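Long-range contact in SAHS1 (Ramazzottius varieornatus, PDB 5XN9), which acts as a secreted, heat-soluble molecular shield that protects a tardigrade during desiccation: residues N20-L28 with Y123-K131. Sequence-based numbering, arbitrary orientation. Where two conformers were deposited one is given.
Sequences NFDAFISAL and YKVGDVTAK. With ACY (acetic acid), chain L.
The amide of Asn-20, at the N-cap position of helix 21-27, does not cap the helix but gives its ND2 hydrogen to Thr-129 O at 3.0 Å; the N-H points almost straight at the acceptor (171°) but meets it from above the carbonyl plane. With CG anti to the backbone N (chi1 -154°), the amide reaches across to this carbonyl, whose oxygen lies in the amide plane. Beneath the helix lies an aromatic cluster. Phe-21 directs its ring edge at the face of Tyr-123 in a T-shaped pair, planes at 80°, with CE1 3.7 Å from Tyr-123 CZ. Phe-24 lies flat over Tyr-123 CB, which sits 3.5 Å from the ring centroid in a CH-pi contact, while Leu-28 CG lies over the opposite face, offset toward the rim. Ala-130 CB packs on Phe-24 CB at 3.6 Å. Farther along, Val-125 CG1 packs on Phe-24 CD1 and on Ala-27 CB, both at 3.7 Å. Tyr-123 OH donates to O of a bound acetic acid, 2.7 Å away and probably from the crystallisation liquor. Val-125 to Val-128 form a type II' turn joining the two antiparallel strands. Helix 21-27, paired with helix 32-35 and packed over the last hairpin, belongs to the helical lid inserted after the first strand of the fatty-acid-binding-protein beta-barrel.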
ATOM      1  N   ASN A  20     -14.707   2.008   5.083  1.00 35.28           N
ATOM      2  CA  ASN A  20     -15.152   2.302   3.722  1.00 38.45           C
ATOM      3  C   ASN A  20     -14.369   1.536   2.663  1.00 36.98           C
ATOM      4  O   ASN A  20     -14.310   1.957   1.500  1.00 37.72           O
ATOM      5  CB  ASN A  20     -15.130   3.807   3.428  1.00 41.45           C
ATOM      6  CG  ASN A  20     -16.117   4.202   2.352  1.00 43.04           C
ATOM      7  OD1 ASN A  20     -17.217   3.650   2.277  1.00 45.70           O
ATOM      8  ND2 ASN A  20     -15.733   5.160   1.511  1.00 43.57           N
ATOM      9  N   PHE A  21     -13.762   0.411   3.040  1.00 36.46           N
ATOM     10  CA  PHE A  21     -12.874  -0.276   2.111  1.00 36.72           C
ATOM     11  C   PHE A  21     -13.638  -0.926   0.965  1.00 37.65           C
ATOM     12  O   PHE A  21     -13.119  -1.003  -0.153  1.00 39.09           O
ATOM     13  CB  PHE A  21     -12.022  -1.306   2.850  1.00 35.97           C
ATOM     14  CG  PHE A  21     -10.799  -1.727   2.098  1.00 38.55           C
ATOM     15  CD1 PHE A  21      -9.713  -0.877   1.999  1.00 39.62           C
ATOM     16  CD2 PHE A  21     -10.730  -2.973   1.496  1.00 40.12           C
ATOM     17  CE1 PHE A  21      -8.576  -1.256   1.306  1.00 39.36           C
ATOM     18  CE2 PHE A  21      -9.601  -3.361   0.802  1.00 41.07           C
ATOM     19  CZ  PHE A  21      -8.519  -2.499   0.707  1.00 40.74           C
ATOM     20  N   ASP A  22     -14.864  -1.397   1.215  1.00 41.40           N
ATOM     21  CA  ASP A  22     -15.641  -1.992   0.133  1.00 43.92           C
ATOM     22  C   ASP A  22     -15.994  -0.959  -0.934  1.00 44.90           C
ATOM     23  O   ASP A  22     -15.983  -1.269  -2.132  1.00 44.97           O
ATOM     24  CB  ASP A  22     -16.888  -2.681   0.690  1.00 46.90           C
ATOM     25  CG  ASP A  22     -16.587  -4.053   1.266  1.00 49.49           C
ATOM     26  OD1 ASP A  22     -15.396  -4.391   1.441  1.00 48.87           O
ATOM     27  OD2 ASP A  22     -17.546  -4.796   1.554  1.00 52.63           O
ATOM     28  N   ALA A  23     -16.300   0.274  -0.521  1.00 43.66           N
ATOM     29  CA  ALA A  23     -16.577   1.332  -1.487  1.00 44.01           C
ATOM     30  C   ALA A  23     -15.348   1.634  -2.331  1.00 42.24           C
ATOM     31  O   ALA A  23     -15.459   1.913  -3.531  1.00 44.23           O
ATOM     32  CB  ALA A  23     -17.046   2.595  -0.765  1.00 43.95           C
ATOM     33  N   PHE A  24     -14.164   1.586  -1.717  1.00 39.06           N
ATOM     34  CA  PHE A  24     -12.934   1.791  -2.472  1.00 37.19           C
ATOM     35  C   PHE A  24     -12.712   0.659  -3.467  1.00 37.22           C
ATOM     36  O   PHE A  24     -12.414   0.901  -4.642  1.00 38.29           O
ATOM     37  CB  PHE A  24     -11.754   1.914  -1.514  1.00 34.44           C
ATOM     38  CG  PHE A  24     -10.425   1.928  -2.207  1.00 32.36           C
ATOM     39  CD1 PHE A  24      -9.993   3.057  -2.889  1.00 33.09           C
ATOM     40  CD2 PHE A  24      -9.611   0.808  -2.188  1.00 33.87           C
ATOM     41  CE1 PHE A  24      -8.766   3.067  -3.533  1.00 32.71           C
ATOM     42  CE2 PHE A  24      -8.388   0.811  -2.832  1.00 33.23           C
ATOM     43  CZ  PHE A  24      -7.964   1.943  -3.506  1.00 33.14           C
ATOM     44  N   ILE A  25     -12.859  -0.587  -3.010  1.00 37.69           N
ATOM     45  CA  ILE A  25     -12.700  -1.738  -3.895  1.00 40.03           C
ATOM     46  C   ILE A  25     -13.702  -1.683  -5.042  1.00 43.41           C
ATOM     47  O   ILE A  25     -13.351  -1.930  -6.202  1.00 43.01           O
ATOM     48  CB  ILE A  25     -12.799  -3.048  -3.092  1.00 40.71           C
ATOM     49  CG1 ILE A  25     -11.615  -3.171  -2.135  1.00 41.80           C
ATOM     50  CG2 ILE A  25     -12.852  -4.251  -4.018  1.00 40.18           C
ATOM     51  CD1 ILE A  25     -10.270  -3.156  -2.834  1.00 43.31           C
ATOM     52  N   SER A  26     -14.962  -1.351  -4.739  1.00 45.48           N
ATOM     53  CA  SER A  26     -15.971  -1.240  -5.789  1.00 49.11           C
ATOM     54  C   SER A  26     -15.629  -0.131  -6.777  1.00 50.09           C
ATOM     55  O   SER A  26     -15.831  -0.284  -7.987  1.00 50.52           O
ATOM     56  CB  SER A  26     -17.352  -1.009  -5.176  1.00 51.79           C
ATOM     57  OG  SER A  26     -17.727  -2.095  -4.346  1.00 53.42           O
ATOM     58  N   ALA A  27     -15.105   0.994  -6.282  1.00 49.39           N
ATOM     59  CA  ALA A  27     -14.758   2.098  -7.169  1.00 49.76           C
ATOM     60  C   ALA A  27     -13.588   1.765  -8.084  1.00 48.89           C
ATOM     61  O   ALA A  27     -13.441   2.396  -9.136  1.00 50.81           O
ATOM     62  CB  ALA A  27     -14.444   3.353  -6.361  1.00 49.84           C
ATOM     63  N   LEU A  28     -12.747   0.803  -7.704  1.00 46.68           N
ATOM     64  CA  LEU A  28     -11.710   0.309  -8.597  1.00 46.42           C
ATOM     65  C   LEU A  28     -12.247  -0.644  -9.654  1.00 51.65           C
ATOM     66  O   LEU A  28     -11.513  -0.981 -10.590  1.00 53.02           O
ATOM     67  CB  LEU A  28     -10.626  -0.414  -7.797  1.00 42.05           C
ATOM     68  CG  LEU A  28      -9.754   0.428  -6.877  1.00 41.39           C
ATOM     69  CD1 LEU A  28      -8.697  -0.447  -6.215  1.00 40.63           C
ATOM     70  CD2 LEU A  28      -9.114   1.557  -7.669  1.00 42.13           C
ATOM     71  N   TYR A 123      -6.516   5.139   1.201  1.00 28.34           N
ATOM     72  CA  TYR A 123      -6.629   4.722  -0.187  1.00 28.63           C
ATOM     73  C   TYR A 123      -7.647   5.649  -0.821  1.00 26.82           C
ATOM     74  O   TYR A 123      -8.748   5.806  -0.288  1.00 31.10           O
ATOM     75  CB  TYR A 123      -7.186   3.290  -0.272  1.00 30.12           C
ATOM     76  CG  TYR A 123      -6.527   2.241   0.621  1.00 31.65           C
ATOM     77  CD1 TYR A 123      -6.728   2.233   2.001  1.00 32.99           C
ATOM     78  CD2 TYR A 123      -5.748   1.239   0.076  1.00 31.65           C
ATOM     79  CE1 TYR A 123      -6.144   1.278   2.810  1.00 35.05           C
ATOM     80  CE2 TYR A 123      -5.163   0.266   0.879  1.00 33.78           C
ATOM     81  CZ  TYR A 123      -5.364   0.291   2.247  1.00 34.99           C
ATOM     82  OH  TYR A 123      -4.786  -0.670   3.052  1.00 36.30           O
ATOM     83  N   LYS A 124      -7.296   6.268  -1.940  1.00 25.47           N
ATOM     84  CA  LYS A 124      -8.230   7.171  -2.601  1.00 26.67           C
ATOM     85  C   LYS A 124      -8.246   6.897  -4.091  1.00 26.69           C
ATOM     86  O   LYS A 124      -7.192   6.734  -4.713  1.00 27.18           O
ATOM     87  CB  LYS A 124      -7.865   8.639  -2.401  1.00 31.35           C
ATOM     88  CG  LYS A 124      -8.113   9.212  -1.025  1.00 39.74           C
ATOM     89  CD  LYS A 124      -7.767  10.695  -1.036  1.00 44.08           C
ATOM     90  CE  LYS A 124      -7.885  11.337   0.334  1.00 48.35           C
ATOM     91  NZ  LYS A 124      -7.047  12.561   0.408  1.00 50.83           N
ATOM     92  N   VAL A 125      -9.443   6.882  -4.671  1.00 28.76           N
ATOM     93  CA  VAL A 125      -9.583   6.862  -6.120  1.00 31.45           C
ATOM     94  C   VAL A 125     -10.727   7.812  -6.465  1.00 31.49           C
ATOM     95  O   VAL A 125     -11.866   7.597  -6.043  1.00 35.64           O
ATOM     96  CB  VAL A 125      -9.805   5.443  -6.680  1.00 32.19           C
ATOM     97  CG1 VAL A 125     -10.982   4.735  -5.995  1.00 33.66           C
ATOM     98  CG2 VAL A 125      -9.948   5.467  -8.191  1.00 34.60           C
ATOM     99  N   GLY A 126     -10.415   8.891  -7.176  1.00 32.29           N
ATOM    100  CA  GLY A 126     -11.411   9.935  -7.360  1.00 36.14           C
ATOM    101  C   GLY A 126     -11.871  10.462  -6.017  1.00 40.29           C
ATOM    102  O   GLY A 126     -11.061  10.822  -5.154  1.00 40.33           O
ATOM    103  N   ASP A 127     -13.191  10.518  -5.819  0.73 41.93           N
ATOM    104  CA  ASP A 127     -13.777  11.066  -4.599  0.73 44.15           C
ATOM    105  C   ASP A 127     -14.051  10.018  -3.527  0.73 40.21           C
ATOM    106  O   ASP A 127     -14.767  10.311  -2.563  0.73 42.40           O
ATOM    107  CB  ASP A 127     -15.073  11.830  -4.908  0.73 49.51           C
ATOM    108  CG  ASP A 127     -16.191  10.927  -5.421  0.73 55.02           C
ATOM    109  OD1 ASP A 127     -15.898   9.836  -5.947  0.73 59.08           O
ATOM    110  OD2 ASP A 127     -17.377  11.322  -5.312  0.73 59.34           O
ATOM    111  N   VAL A 128     -13.502   8.815  -3.660  0.73 36.30           N
ATOM    112  CA  VAL A 128     -13.787   7.714  -2.745  0.73 36.49           C
ATOM    113  C   VAL A 128     -12.545   7.467  -1.901  0.73 34.42           C
ATOM    114  O   VAL A 128     -11.462   7.201  -2.444  0.73 33.81           O
ATOM    115  CB  VAL A 128     -14.200   6.446  -3.507  0.73 38.15           C
ATOM    116  CG1 VAL A 128     -14.383   5.285  -2.546  0.73 38.71           C
ATOM    117  CG2 VAL A 128     -15.477   6.693  -4.301  0.73 39.21           C
ATOM    118  N   THR A 129     -12.690   7.550  -0.576  1.00 36.93           N
ATOM    119  CA  THR A 129     -11.557   7.371   0.319  1.00 36.13           C
ATOM    120  C   THR A 129     -11.838   6.216   1.269  1.00 34.67           C
ATOM    121  O   THR A 129     -12.931   6.122   1.838  1.00 37.35           O
ATOM    122  CB  THR A 129     -11.358   8.634   1.159  1.00 37.08           C
ATOM    123  OG1 THR A 129     -11.232   9.769   0.293  1.00 38.01           O
ATOM    124  CG2 THR A 129     -10.127   8.514   2.044  1.00 38.83           C
ATOM    125  N   ALA A 130     -10.847   5.347   1.451  1.00 33.25           N
ATOM    126  CA  ALA A 130     -10.916   4.304   2.461  1.00 31.81           C
ATOM    127  C   ALA A 130      -9.693   4.391   3.360  1.00 30.96           C
ATOM    128  O   ALA A 130      -8.677   4.997   3.008  1.00 29.69           O
ATOM    129  CB  ALA A 130     -11.024   2.908   1.845  1.00 32.59           C
ATOM    130  N   LYS A 131      -9.800   3.777   4.533  1.00 28.31           N
ATOM    131  CA  LYS A 131      -8.701   3.778   5.478  1.00 29.13           C
ATOM    132  C   LYS A 131      -8.566   2.405   6.104  1.00 27.67           C
ATOM    133  O   LYS A 131      -9.548   1.676   6.283  1.00 29.48           O
ATOM    134  CB  LYS A 131      -8.910   4.816   6.575  1.00 33.16           C
ATOM    135  CG  LYS A 131      -8.690   6.238   6.107  1.00 38.58           C
ATOM    136  CD  LYS A 131      -9.002   7.218   7.211  1.00 42.54           C
ATOM    137  CE  LYS A 131      -8.703   8.636   6.774  1.00 44.32           C
ATOM    138  NZ  LYS A 131      -7.245   8.850   6.672  1.00 43.42           N
TER
HETATM  139  C   ACY L 210      -3.647  -3.124   1.245  1.00 48.10           C
HETATM  140  O   ACY L 210      -4.736  -3.114   1.861  1.00 46.78           O
HETATM  141  OXT ACY L 210      -2.825  -2.182   1.269  1.00 46.58           O
HETATM  142  CH3 ACY L 210      -3.301  -4.337   0.431  1.00 48.89           C